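Local coordinates for periplasmic solute binding protein (Candidatus liberibacter, PDB 4CL2) that binds manganese and zinc ions and probably delivers them for uptake as a periplasmic solute-binding protein, at residues I57-N60 against L64-T67; H106-L111 against M115-N120; A127-P130 against K135-L138; V243-S248 against D253-T258. All blocks are in the same frame, centred on the assembly; numbering follows the deposited sequence.

Interaction 1 of 4, residues I57-N60 against L64-T67; sequences ILCN and LEET
Glu65 brings its carboxylate up against the end of strand 56-59, where it overlaps Cys59 and the backbone of Asn60. The evidence for a directed bond is clear: Asn60 N donates to Glu65 OE2 over 2.7 Å, with an N-H...O angle of 156°. The amide reaches OE2 on its syn side, tilted 24° out of the carboxylate plane. The bend at chi2 (88°) swings the carboxylate to the Asn60 amide while Glu65 CG stays near the sulfur, 4.1 Å from Cys59 SG. The same acid group also packs against carbon, Cys59 CB lying 3.6 Å from Glu65 OE1.

An apolar contact lies next to this bond. Leu64 and Asn60 cross at about a right angle, and the CD2 branch of the leucine meets Asn60 CB at 3.5 Å. The amide end of Asn60 is engaged by other residues: OD1 bonds to Tyr117 OH and ND2 to Pro105 O.

The contact spans the tight turn that leaves strand 56-59, an inner strand of the parallel four-stranded sheet, between 6-9 and 80-83. The metal site is close by, the Leu64 side chain being about 6 Å from the bound manganese. Ser10 OG shares Glu65 OE2, and Gly61 N bonds to OE1, so both carboxylate oxygens are gripped and the rotation of the group is fixed. These three hydrogen-bond partners are neutral, and together they probably stabilise the ionised form of the buried acid and compensate part of its charge.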
loop_
_atom_site.group_PDB
_atom_site.type_symbol
_atom_site.label_atom_id
_atom_site.label_comp_id
_atom_site.label_asym_id
_atom_site.label_seq_id
_atom_site.Cartn_x
_atom_site.Cartn_y
_atom_site.Cartn_z
ATOM N N ILE A 57 -13.717 -6.111 -11.147
ATOM C CA ILE A 57 -13.447 -5.655 -9.777
ATOM C C ILE A 57 -11.994 -5.990 -9.454
ATOM O O ILE A 57 -11.578 -7.126 -9.604
ATOM C CB ILE A 57 -14.402 -6.272 -8.774
ATOM C CG1 ILE A 57 -15.833 -5.867 -9.114
ATOM C CG2 ILE A 57 -14.027 -5.831 -7.372
ATOM C CD1 ILE A 57 -16.891 -6.505 -8.236
ATOM N N LEU A 58 -11.230 -4.965 -9.076
ATOM C CA LEU A 58 -9.811 -5.130 -8.780
ATOM C C LEU A 58 -9.579 -5.019 -7.260
ATOM O O LEU A 58 -9.834 -3.981 -6.645
ATOM C CB LEU A 58 -9.016 -4.075 -9.493
ATOM C CG LEU A 58 -9.109 -4.008 -11.007
ATOM C CD1 LEU A 58 -8.284 -2.796 -11.494
ATOM C CD2 LEU A 58 -8.631 -5.337 -11.616
ATOM N N CYS A 59 -9.157 -6.127 -6.676
ATOM C CA CYS A 59 -8.917 -6.228 -5.212
ATOM C C CYS A 59 -7.406 -6.371 -4.973
ATOM O O CYS A 59 -6.680 -6.925 -5.793
ATOM C CB CYS A 59 -9.616 -7.445 -4.607
ATOM S SG CYS A 59 -11.421 -7.163 -4.487
ATOM N N ASN A 60 -6.990 -5.978 -3.778
ATOM C CA ASN A 60 -5.650 -6.223 -3.293
ATOM C C ASN A 60 -5.380 -7.654 -2.982
ATOM O O ASN A 60 -4.252 -8.179 -3.239
ATOM C CB ASN A 60 -5.434 -5.462 -1.982
ATOM C CG ASN A 60 -3.938 -5.334 -1.646
ATOM O OD1 ASN A 60 -3.223 -4.563 -2.287
ATOM N ND2 ASN A 60 -3.520 -6.031 -0.606
ATOM N N LEU A 64 -7.000 -7.955 2.481
ATOM C CA LEU A 64 -7.288 -6.531 2.731
ATOM C C LEU A 64 -8.812 -6.322 2.773
ATOM O O LEU A 64 -9.363 -5.560 3.608
ATOM C CB LEU A 64 -6.672 -5.624 1.682
ATOM C CG LEU A 64 -6.919 -4.158 1.892
ATOM C CD1 LEU A 64 -6.187 -3.694 3.127
ATOM C CD2 LEU A 64 -6.493 -3.402 0.682
ATOM N N GLU A 65 -9.475 -7.027 1.869
ATOM C CA GLU A 65 -10.920 -6.914 1.692
ATOM C C GLU A 65 -11.747 -7.875 2.488
ATOM O O GLU A 65 -12.991 -7.993 2.285
ATOM C CB GLU A 65 -11.268 -7.034 0.185
ATOM C CG GLU A 65 -10.652 -5.941 -0.687
ATOM C CD GLU A 65 -9.244 -6.226 -1.221
ATOM O OE1 GLU A 65 -8.783 -7.401 -1.137
ATOM O OE2 GLU A 65 -8.684 -5.261 -1.782
ATOM N N GLU A 66 -11.152 -8.612 3.410
ATOM C CA GLU A 66 -11.854 -9.779 3.962
ATOM C C GLU A 66 -13.219 -9.421 4.576
ATOM O O GLU A 66 -14.134 -10.212 4.501
ATOM C CB GLU A 66 -10.952 -10.489 4.999
ATOM C CG GLU A 66 -10.640 -9.668 6.215
ATOM C CD GLU A 66 -9.591 -10.329 7.133
ATOM O OE1 GLU A 66 -9.452 -11.568 7.107
ATOM O OE2 GLU A 66 -8.897 -9.585 7.838
ATOM N N THR A 67 -13.325 -8.255 5.167
ATOM C CA THR A 67 -14.566 -7.890 5.854
ATOM C C THR A 67 -15.676 -7.488 4.911
ATOM O O THR A 67 -16.845 -7.540 5.334
ATOM C CB THR A 67 -14.402 -6.739 6.846
ATOM O OG1 THR A 67 -14.108 -5.542 6.174
ATOM C CG2 THR A 67 -13.389 -7.113 7.946
#

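Interaction 2 of 4, residues H106-L111 against M115-N120; sequences HAWMSL and MIYIEN. With MN (manganese (II) ion), chain L.
Tyr117 and Trp108 cross obliquely, the phenol of the first reaching from helix 111-128 to the loop that carries the second. The two rings do not stack. Instead, Trp108 CB sits over one face of the tyrosine ring, 4.2 Å from the centroid of the Tyr117 ring and 28° off its normal, a CH-pi contact. The phenol oxygen in turn lies in the plane of the indole at its edge, with Tyr117 OH 3.4 Å from Trp108 CE3. Trp108 takes chi1 of 62°, which places CG between its backbone N and carbonyl carbon and directs the indole away from the helix while CB stays over the tyrosine. Ala107 fills in beside them, its CB 3.5 Å from Tyr117 OH.

At the helix start, Leu111 and Met115 lie side by side and point the same way, with Leu111 CD1 and Met115 CE 3.8 Å apart. Between their backbones Met115 N gives a weak i to i+4 bond to Leu111 O (3.5 Å), part of the first helical turn. Ser110 is the N-cap, its OG bonding to Asn113 N.

His106, at the start of segment 106-111, binds manganese through NE2 at 2.4 Å. In this structure Glu172 and Asp247 also bind it, whereas His39, a ligand seen in another structure of this protein, does not. A type I turn runs from His106 to Met109, directly joining the metal ligand to Trp108.

The aromatic contact is thus CH-pi at the face and edge-on at the phenol oxygen. Each polar end bonds further: Tyr117 OH joins the helix to Asn60, and Trp108 NE1 joins the metal-bearing loop to Val246 O.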
loop_
_atom_site.group_PDB
_atom_site.type_symbol
_atom_site.label_atom_id
_atom_site.label_comp_id
_atom_site.label_asym_id
_atom_site.label_seq_id
_atom_site.Cartn_x
_atom_site.Cartn_y
_atom_site.Cartn_z
ATOM N N HIS A 106 0.175 -5.128 2.950
ATOM C CA HIS A 106 0.764 -3.874 2.496
ATOM C C HIS A 106 1.812 -4.064 1.375
ATOM O O HIS A 106 2.853 -3.413 1.382
ATOM C CB HIS A 106 1.438 -3.142 3.622
ATOM C CG HIS A 106 0.491 -2.779 4.729
ATOM N ND1 HIS A 106 0.333 -3.573 5.852
ATOM C CD2 HIS A 106 -0.254 -1.662 4.938
ATOM C CE1 HIS A 106 -0.524 -2.984 6.688
ATOM N NE2 HIS A 106 -0.890 -1.831 6.153
ATOM N N ALA A 107 1.471 -4.878 0.416
ATOM C CA ALA A 107 2.436 -5.274 -0.655
ATOM C C ALA A 107 2.755 -4.114 -1.577
ATOM O O ALA A 107 3.832 -4.135 -2.238
ATOM C CB ALA A 107 1.835 -6.432 -1.463
ATOM N N TRP A 108 1.904 -3.096 -1.638
ATOM C CA TRP A 108 2.148 -1.934 -2.483
ATOM C C TRP A 108 3.308 -1.014 -2.086
ATOM O O TRP A 108 3.709 -0.201 -2.894
ATOM C CB TRP A 108 0.870 -1.073 -2.664
ATOM C CG TRP A 108 0.360 -0.509 -1.369
ATOM C CD1 TRP A 108 0.808 0.636 -0.755
ATOM C CD2 TRP A 108 -0.577 -1.102 -0.477
ATOM N NE1 TRP A 108 0.147 0.816 0.453
ATOM C CE2 TRP A 108 -0.684 -0.252 0.653
ATOM C CE3 TRP A 108 -1.359 -2.270 -0.519
ATOM C CZ2 TRP A 108 -1.565 -0.504 1.693
ATOM C CZ3 TRP A 108 -2.234 -2.534 0.501
ATOM C CH2 TRP A 108 -2.345 -1.659 1.627
ATOM N N MET A 109 3.814 -1.210 -0.868
ATOM C CA MET A 109 4.920 -0.385 -0.345
ATOM C C MET A 109 6.252 -1.035 -0.755
ATOM O O MET A 109 6.923 -1.671 0.033
ATOM C CB MET A 109 4.854 -0.199 1.160
ATOM C CG MET A 109 3.634 0.537 1.639
ATOM S SD MET A 109 3.429 2.187 0.995
ATOM C CE MET A 109 4.940 3.015 1.520
ATOM N N SER A 110 6.534 -0.987 -2.047
ATOM C CA SER A 110 7.651 -1.696 -2.631
ATOM C C SER A 110 7.749 -1.269 -4.090
ATOM O O SER A 110 6.755 -1.178 -4.817
ATOM C CB SER A 110 7.475 -3.223 -2.536
ATOM O OG SER A 110 8.161 -3.986 -3.519
ATOM N N LEU A 111 8.973 -1.073 -4.525
ATOM C CA LEU A 111 9.245 -0.667 -5.915
ATOM C C LEU A 111 9.013 -1.879 -6.817
ATOM O O LEU A 111 8.354 -1.777 -7.845
ATOM C CB LEU A 111 10.691 -0.092 -6.047
ATOM C CG LEU A 111 11.130 0.194 -7.519
ATOM C CD1 LEU A 111 10.173 1.173 -8.107
ATOM C CD2 LEU A 111 12.543 0.778 -7.391
ATOM N N MET A 115 5.568 -2.581 -9.772
ATOM C CA MET A 115 5.601 -3.103 -11.160
ATOM C C MET A 115 4.660 -4.301 -11.367
ATOM O O MET A 115 4.045 -4.454 -12.422
ATOM C CB MET A 115 6.973 -3.486 -11.603
ATOM C CG MET A 115 8.052 -2.496 -11.283
ATOM S SD MET A 115 7.680 -0.973 -12.249
ATOM C CE MET A 115 8.635 0.295 -11.415
ATOM N N ILE A 116 4.513 -5.130 -10.339
ATOM C CA ILE A 116 3.599 -6.295 -10.376
ATOM C C ILE A 116 2.123 -5.857 -10.315
ATOM O O ILE A 116 1.306 -6.397 -11.090
ATOM C CB ILE A 116 3.938 -7.277 -9.230
ATOM C CG1 ILE A 116 5.334 -7.810 -9.495
ATOM C CG2 ILE A 116 2.875 -8.366 -9.171
ATOM C CD1 ILE A 116 5.882 -8.627 -8.336
ATOM N N TYR A 117 1.784 -4.909 -9.458
ATOM C CA TYR A 117 0.437 -4.297 -9.435
ATOM C C TYR A 117 0.083 -3.789 -10.838
ATOM O O TYR A 117 -0.985 -4.094 -11.390
ATOM C CB TYR A 117 0.305 -3.144 -8.444
ATOM C CG TYR A 117 0.054 -3.532 -6.992
ATOM C CD1 TYR A 117 1.010 -4.176 -6.218
ATOM C CD2 TYR A 117 -1.166 -3.241 -6.374
ATOM C CE1 TYR A 117 0.791 -4.495 -4.870
ATOM C CE2 TYR A 117 -1.381 -3.583 -5.052
ATOM C CZ TYR A 117 -0.453 -4.214 -4.300
ATOM O OH TYR A 117 -0.643 -4.555 -2.966
ATOM N N ILE A 118 0.988 -3.052 -11.411
ATOM C CA ILE A 118 0.749 -2.448 -12.752
ATOM C C ILE A 118 0.532 -3.538 -13.786
ATOM O O ILE A 118 -0.410 -3.447 -14.582
ATOM C CB ILE A 118 1.929 -1.518 -13.110
ATOM C CG1 ILE A 118 1.887 -0.274 -12.206
ATOM C CG2 ILE A 118 1.883 -1.136 -14.593
ATOM C CD1 ILE A 118 3.171 0.508 -12.203
ATOM N N GLU A 119 1.407 -4.566 -13.806
ATOM C CA GLU A 119 1.335 -5.651 -14.782
ATOM C C GLU A 119 0.023 -6.402 -14.645
ATOM O O GLU A 119 -0.629 -6.731 -15.654
ATOM C CB GLU A 119 2.548 -6.577 -14.670
ATOM C CG GLU A 119 2.377 -7.842 -15.476
ATOM C CD GLU A 119 2.193 -7.631 -16.964
ATOM O OE1 GLU A 119 2.433 -6.494 -17.477
ATOM O OE2 GLU A 119 1.746 -8.594 -17.630
ATOM N N ASN A 120 -0.371 -6.731 -13.400
ATOM C CA ASN A 120 -1.602 -7.501 -13.244
ATOM C C ASN A 120 -2.794 -6.665 -13.670
ATOM O O ASN A 120 -3.791 -7.220 -14.201
ATOM C CB ASN A 120 -1.762 -7.927 -11.768
ATOM C CG ASN A 120 -0.860 -9.090 -11.439
ATOM O OD1 ASN A 120 -0.518 -9.859 -12.328
ATOM N ND2 ASN A 120 -0.436 -9.212 -10.206
HETATM MN MN MN L . -2.956 -0.915 6.973
#

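Interaction 3 of 4, residues A127-P130 against K135-L138; sequences ALDP and KYEL
One hydrogen bond carries this contact: Tyr136 OH donates to Asp129 OD2 across 2.6 Å, and Asp129 OD2 accepts it with its anti lone pair, the one turned from OD1. The side chains cross at about a right angle, with the carboxylate and ring planes 70° apart. Asp129 has CG anti to its backbone N (chi1 -177°), which extends the acid toward the incoming phenol.

The remaining contacts are van der Waals ones along the same side of the ring. The backbone oxygen Asp129 O lies in plane at the ring edge, 3.6 Å from Tyr136 CE2, and Asp129 CB approaches Tyr136 OH at 3.6 Å.

In the fold, Asp129 is the first residue to leave helical geometry after helix 111-128, while Tyr136 stands in the first turn of helix 133-158. Their bond spans the short helix-to-helix connection, far from the metal site. Leu125 and Thr126 of helix 111-128, with Leu25 and Val26, pack round the tyrosine.

Asn132 ND2 is a second donor to Asp129 OD2. Two neutral donors on one oxygen of a buried acid should draw negative charge toward it and probably support ionisation, and they probably restrict the carboxylate's rotation across the connection.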
loop_
_atom_site.group_PDB
_atom_site.type_symbol
_atom_site.label_atom_id
_atom_site.label_comp_id
_atom_site.label_asym_id
_atom_site.label_seq_id
_atom_site.Cartn_x
_atom_site.Cartn_y
_atom_site.Cartn_z
ATOM N N ALA A 127 -7.658 -8.045 -20.974
ATOM C CA ALA A 127 -8.598 -9.151 -21.135
ATOM C C ALA A 127 -10.042 -8.639 -21.201
ATOM O O ALA A 127 -10.871 -9.180 -21.942
ATOM C CB ALA A 127 -8.452 -10.129 -20.014
ATOM N N LEU A 128 -10.337 -7.624 -20.395
ATOM C CA LEU A 128 -11.635 -7.001 -20.393
ATOM C C LEU A 128 -11.925 -6.262 -21.705
ATOM O O LEU A 128 -13.070 -6.299 -22.202
ATOM C CB LEU A 128 -11.763 -6.012 -19.225
ATOM C CG LEU A 128 -13.051 -5.176 -19.097
ATOM C CD1 LEU A 128 -14.237 -6.090 -18.732
ATOM C CD2 LEU A 128 -12.837 -4.032 -18.110
ATOM N N ASP A 129 -10.914 -5.584 -22.253
ATOM C CA ASP A 129 -11.100 -4.608 -23.318
ATOM C C ASP A 129 -10.008 -4.764 -24.365
ATOM O O ASP A 129 -9.127 -3.916 -24.515
ATOM C CB ASP A 129 -11.064 -3.214 -22.702
ATOM C CG ASP A 129 -11.325 -2.119 -23.709
ATOM O OD1 ASP A 129 -12.060 -2.346 -24.690
ATOM O OD2 ASP A 129 -10.856 -0.973 -23.456
ATOM N N PRO A 130 -10.032 -5.890 -25.054
ATOM C CA PRO A 130 -8.893 -6.252 -25.904
ATOM C C PRO A 130 -8.659 -5.344 -27.085
ATOM O O PRO A 130 -7.515 -5.273 -27.579
ATOM C CB PRO A 130 -9.198 -7.689 -26.318
ATOM C CG PRO A 130 -10.621 -7.885 -26.044
ATOM C CD PRO A 130 -10.982 -7.002 -24.925
ATOM N N LYS A 135 -2.921 0.354 -26.346
ATOM C CA LYS A 135 -2.962 1.498 -25.438
ATOM C C LYS A 135 -2.665 1.140 -23.986
ATOM O O LYS A 135 -1.873 1.798 -23.350
ATOM C CB LYS A 135 -4.337 2.204 -25.551
ATOM C CG LYS A 135 -4.599 2.756 -26.938
ATOM C CD LYS A 135 -5.900 3.576 -26.962
ATOM C CE LYS A 135 -6.040 4.225 -28.339
ATOM N NZ LYS A 135 -7.141 5.223 -28.419
ATOM N N TYR A 136 -3.238 0.063 -23.476
ATOM C CA TYR A 136 -2.911 -0.362 -22.120
ATOM C C TYR A 136 -1.425 -0.734 -22.041
ATOM O O TYR A 136 -0.791 -0.489 -21.025
ATOM C CB TYR A 136 -3.766 -1.542 -21.660
ATOM C CG TYR A 136 -5.241 -1.231 -21.613
ATOM C CD1 TYR A 136 -5.728 -0.158 -20.853
ATOM C CD2 TYR A 136 -6.150 -2.002 -22.293
ATOM C CE1 TYR A 136 -7.085 0.134 -20.837
ATOM C CE2 TYR A 136 -7.494 -1.722 -22.220
ATOM C CZ TYR A 136 -7.942 -0.652 -21.496
ATOM O OH TYR A 136 -9.293 -0.290 -21.449
ATOM N N GLU A 137 -0.904 -1.319 -23.107
ATOM C CA GLU A 137 0.519 -1.744 -23.150
ATOM C C GLU A 137 1.419 -0.518 -23.018
ATOM O O GLU A 137 2.354 -0.489 -22.193
ATOM C CB GLU A 137 0.815 -2.558 -24.409
ATOM C CG GLU A 137 2.144 -3.340 -24.345
ATOM C CD GLU A 137 2.001 -4.643 -23.577
ATOM O OE1 GLU A 137 1.349 -5.578 -24.129
ATOM O OE2 GLU A 137 2.522 -4.707 -22.453
ATOM N N LEU A 138 1.166 0.480 -23.851
ATOM C CA LEU A 138 1.972 1.693 -23.810
ATOM C C LEU A 138 1.841 2.389 -22.479
ATOM O O LEU A 138 2.830 2.810 -21.834
ATOM C CB LEU A 138 1.606 2.595 -24.991
ATOM C CG LEU A 138 2.090 4.064 -24.795
ATOM C CD1 LEU A 138 3.562 4.077 -25.054
ATOM C CD2 LEU A 138 1.331 4.975 -25.763
#

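Interaction 4 of 4, residues V243-S248 against D253-T258; sequences VLYVDS and DGPAPT. With MN (manganese (II) ion), chain L; SO4 (sulfate ion), chain F.
The loop following strand 239-244, which carries one of the manganese ligands, folds back so that Tyr245 meets Pro255 and Ala256 ahead of helix 259-274. The contact is apolar. Pro255 CG touches the far half of the ring, 3.5 Å from Tyr245 CE1, and Ala256 CB reaches its near end, 3.9 Å from Tyr245 CG. Both partners approach obliquely, and the proline and tyrosine side chains cross at about a right angle. With CG anti to the carbonyl carbon (chi1 -77°), the tyrosine spans both residues, the alanine near its root and the proline near its hydroxyl.

This excursion belongs to the C-terminal half of the solute-binding fold, where a loop after a strand supplies a metal ligand. Two residues beyond Tyr245, Asp247 turns its carboxylate to the cleft and holds manganese through OD1 at 2.5 Å and OD2 at 2.7 Å, an uneven bidentate grip; His106 and Glu172 also bind the ion here. The Tyr245 side chain is about 11 Å from those of His106 and Glu172, and Phe265 of helix 259-274 adds an edge-to-face ring contact to it.

Sulfate O1, of an ion probably from the crystallisation liquor, lies in the ring plane at the edge by CE2 and OH. Tyr245 OH gives sulfate O1 a weak hydrogen bond of 3.4 Å, and Lys251 N also bonds to this ion. Thr258 closes the loop as N-cap of the last helix, its OG1 bonding to Asp261 N.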
loop_
_atom_site.group_PDB
_atom_site.type_symbol
_atom_site.label_atom_id
_atom_site.label_comp_id
_atom_site.label_asym_id
_atom_site.label_seq_id
_atom_site.Cartn_x
_atom_site.Cartn_y
_atom_site.Cartn_z
ATOM N N VAL A 243 5.156 11.270 10.475
ATOM C CA VAL A 243 4.052 10.589 9.835
ATOM C C VAL A 243 4.315 10.155 8.420
ATOM O O VAL A 243 4.678 10.969 7.571
ATOM C CB VAL A 243 2.790 11.483 9.819
ATOM C CG1 VAL A 243 1.638 10.757 9.174
ATOM C CG2 VAL A 243 2.395 11.940 11.207
ATOM N N LEU A 244 4.126 8.872 8.131
ATOM C CA LEU A 244 4.191 8.327 6.777
ATOM C C LEU A 244 2.788 8.107 6.231
ATOM O O LEU A 244 1.844 7.942 6.961
ATOM C CB LEU A 244 4.890 6.962 6.732
ATOM C CG LEU A 244 6.288 6.962 7.379
ATOM C CD1 LEU A 244 6.861 5.504 7.402
ATOM C CD2 LEU A 244 7.269 7.869 6.634
ATOM N N TYR A 245 2.702 8.110 4.905
ATOM C CA TYR A 245 1.417 7.813 4.182
ATOM C C TYR A 245 1.580 6.427 3.565
ATOM O O TYR A 245 2.468 6.147 2.692
ATOM C CB TYR A 245 1.161 8.846 3.064
ATOM C CG TYR A 245 0.667 10.141 3.611
ATOM C CD1 TYR A 245 1.517 11.015 4.187
ATOM C CD2 TYR A 245 -0.694 10.413 3.629
ATOM C CE1 TYR A 245 1.078 12.187 4.744
ATOM C CE2 TYR A 245 -1.143 11.584 4.212
ATOM C CZ TYR A 245 -0.253 12.445 4.754
ATOM O OH TYR A 245 -0.635 13.649 5.354
ATOM N N VAL A 246 0.750 5.492 4.026
ATOM C CA VAL A 246 0.850 4.078 3.629
ATOM C C VAL A 246 -0.484 3.384 3.311
ATOM O O VAL A 246 -0.539 2.592 2.368
ATOM C CB VAL A 246 1.630 3.231 4.639
ATOM C CG1 VAL A 246 3.048 3.724 4.809
ATOM C CG2 VAL A 246 0.934 3.175 5.977
ATOM N N ASP A 247 -1.567 3.693 4.031
ATOM C CA ASP A 247 -2.802 2.891 3.947
ATOM C C ASP A 247 -3.863 3.482 3.045
ATOM O O ASP A 247 -4.833 2.806 2.746
ATOM C CB ASP A 247 -3.392 2.697 5.332
ATOM C CG ASP A 247 -2.631 1.657 6.151
ATOM O OD1 ASP A 247 -1.926 0.853 5.539
ATOM O OD2 ASP A 247 -2.751 1.726 7.392
ATOM N N SER A 248 -3.716 4.757 2.680
ATOM C CA SER A 248 -4.686 5.480 1.863
ATOM C C SER A 248 -3.967 6.598 1.183
ATOM O O SER A 248 -3.035 7.159 1.754
ATOM C CB SER A 248 -5.750 6.060 2.790
ATOM O OG SER A 248 -6.685 6.891 2.100
ATOM N N ASP A 253 -5.322 17.887 -1.625
ATOM C CA ASP A 253 -4.314 18.974 -1.356
ATOM C C ASP A 253 -3.313 18.530 -0.291
ATOM O O ASP A 253 -2.532 19.317 0.190
ATOM C CB ASP A 253 -4.994 20.312 -0.977
ATOM C CG ASP A 253 -5.903 20.178 0.200
ATOM O OD1 ASP A 253 -6.173 19.033 0.592
ATOM O OD2 ASP A 253 -6.372 21.207 0.741
ATOM N N GLY A 254 -3.320 17.231 0.048
ATOM C CA GLY A 254 -2.356 16.649 0.980
ATOM C C GLY A 254 -1.138 16.203 0.159
ATOM O O GLY A 254 -1.078 16.393 -1.037
ATOM N N PRO A 255 -0.145 15.619 0.834
ATOM C CA PRO A 255 1.108 15.316 0.127
ATOM C C PRO A 255 1.159 14.048 -0.692
ATOM O O PRO A 255 2.160 13.778 -1.385
ATOM C CB PRO A 255 2.111 15.264 1.264
ATOM C CG PRO A 255 1.325 14.767 2.424
ATOM C CD PRO A 255 -0.033 15.365 2.272
ATOM N N ALA A 256 0.107 13.234 -0.636
ATOM C CA ALA A 256 0.150 11.890 -1.227
ATOM C C ALA A 256 -1.163 11.594 -1.975
ATOM O O ALA A 256 -1.797 10.575 -1.677
ATOM C CB ALA A 256 0.425 10.832 -0.197
ATOM N N PRO A 257 -1.514 12.464 -2.953
ATOM C CA PRO A 257 -2.846 12.333 -3.592
ATOM C C PRO A 257 -2.852 11.267 -4.709
ATOM O O PRO A 257 -3.895 11.012 -5.307
ATOM C CB PRO A 257 -3.086 13.699 -4.134
ATOM C CG PRO A 257 -1.731 14.184 -4.555
ATOM C CD PRO A 257 -0.893 13.740 -3.341
ATOM N N THR A 258 -1.707 10.697 -5.012
ATOM C CA THR A 258 -1.565 9.626 -6.012
ATOM C C THR A 258 -0.662 8.545 -5.463
ATOM O O THR A 258 0.084 8.765 -4.501
ATOM C CB THR A 258 -0.948 10.133 -7.345
ATOM O OG1 THR A 258 0.450 10.426 -7.165
ATOM C CG2 THR A 258 -1.601 11.378 -7.876
HETATM MN MN MN L . -2.956 -0.915 6.973
HETATM S S SO4 F . -4.818 13.734 4.519
HETATM O O1 SO4 F . -3.983 12.893 5.374
HETATM O O2 SO4 F . -5.745 14.375 5.483
HETATM O O3 SO4 F . -5.599 12.971 3.551
HETATM O O4 SO4 F . -4.070 14.861 3.885
#

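In the fold
Along the chain the four contacts are in series, none nested or crossing. Interaction 1 closes the first turn of the long loop between strands 56-59 and 80-83; interaction 2 then joins the metal-binding loop to the start of helix 111-128. That helix ends at interaction 3, which spans the connection to helix 133-158, and interaction 4 closes the loop between strand 239-244 and the last helix. In space, interaction 1 touches interaction 2, and interaction 2 touches interaction 4, each through a side-chain bond. Interactions 2 and 4 also share the manganese. Interaction 3 shares helix 111-128 with interaction 2 without touching it, and is remote from interaction 4, their nearest atoms about 17 Å apart.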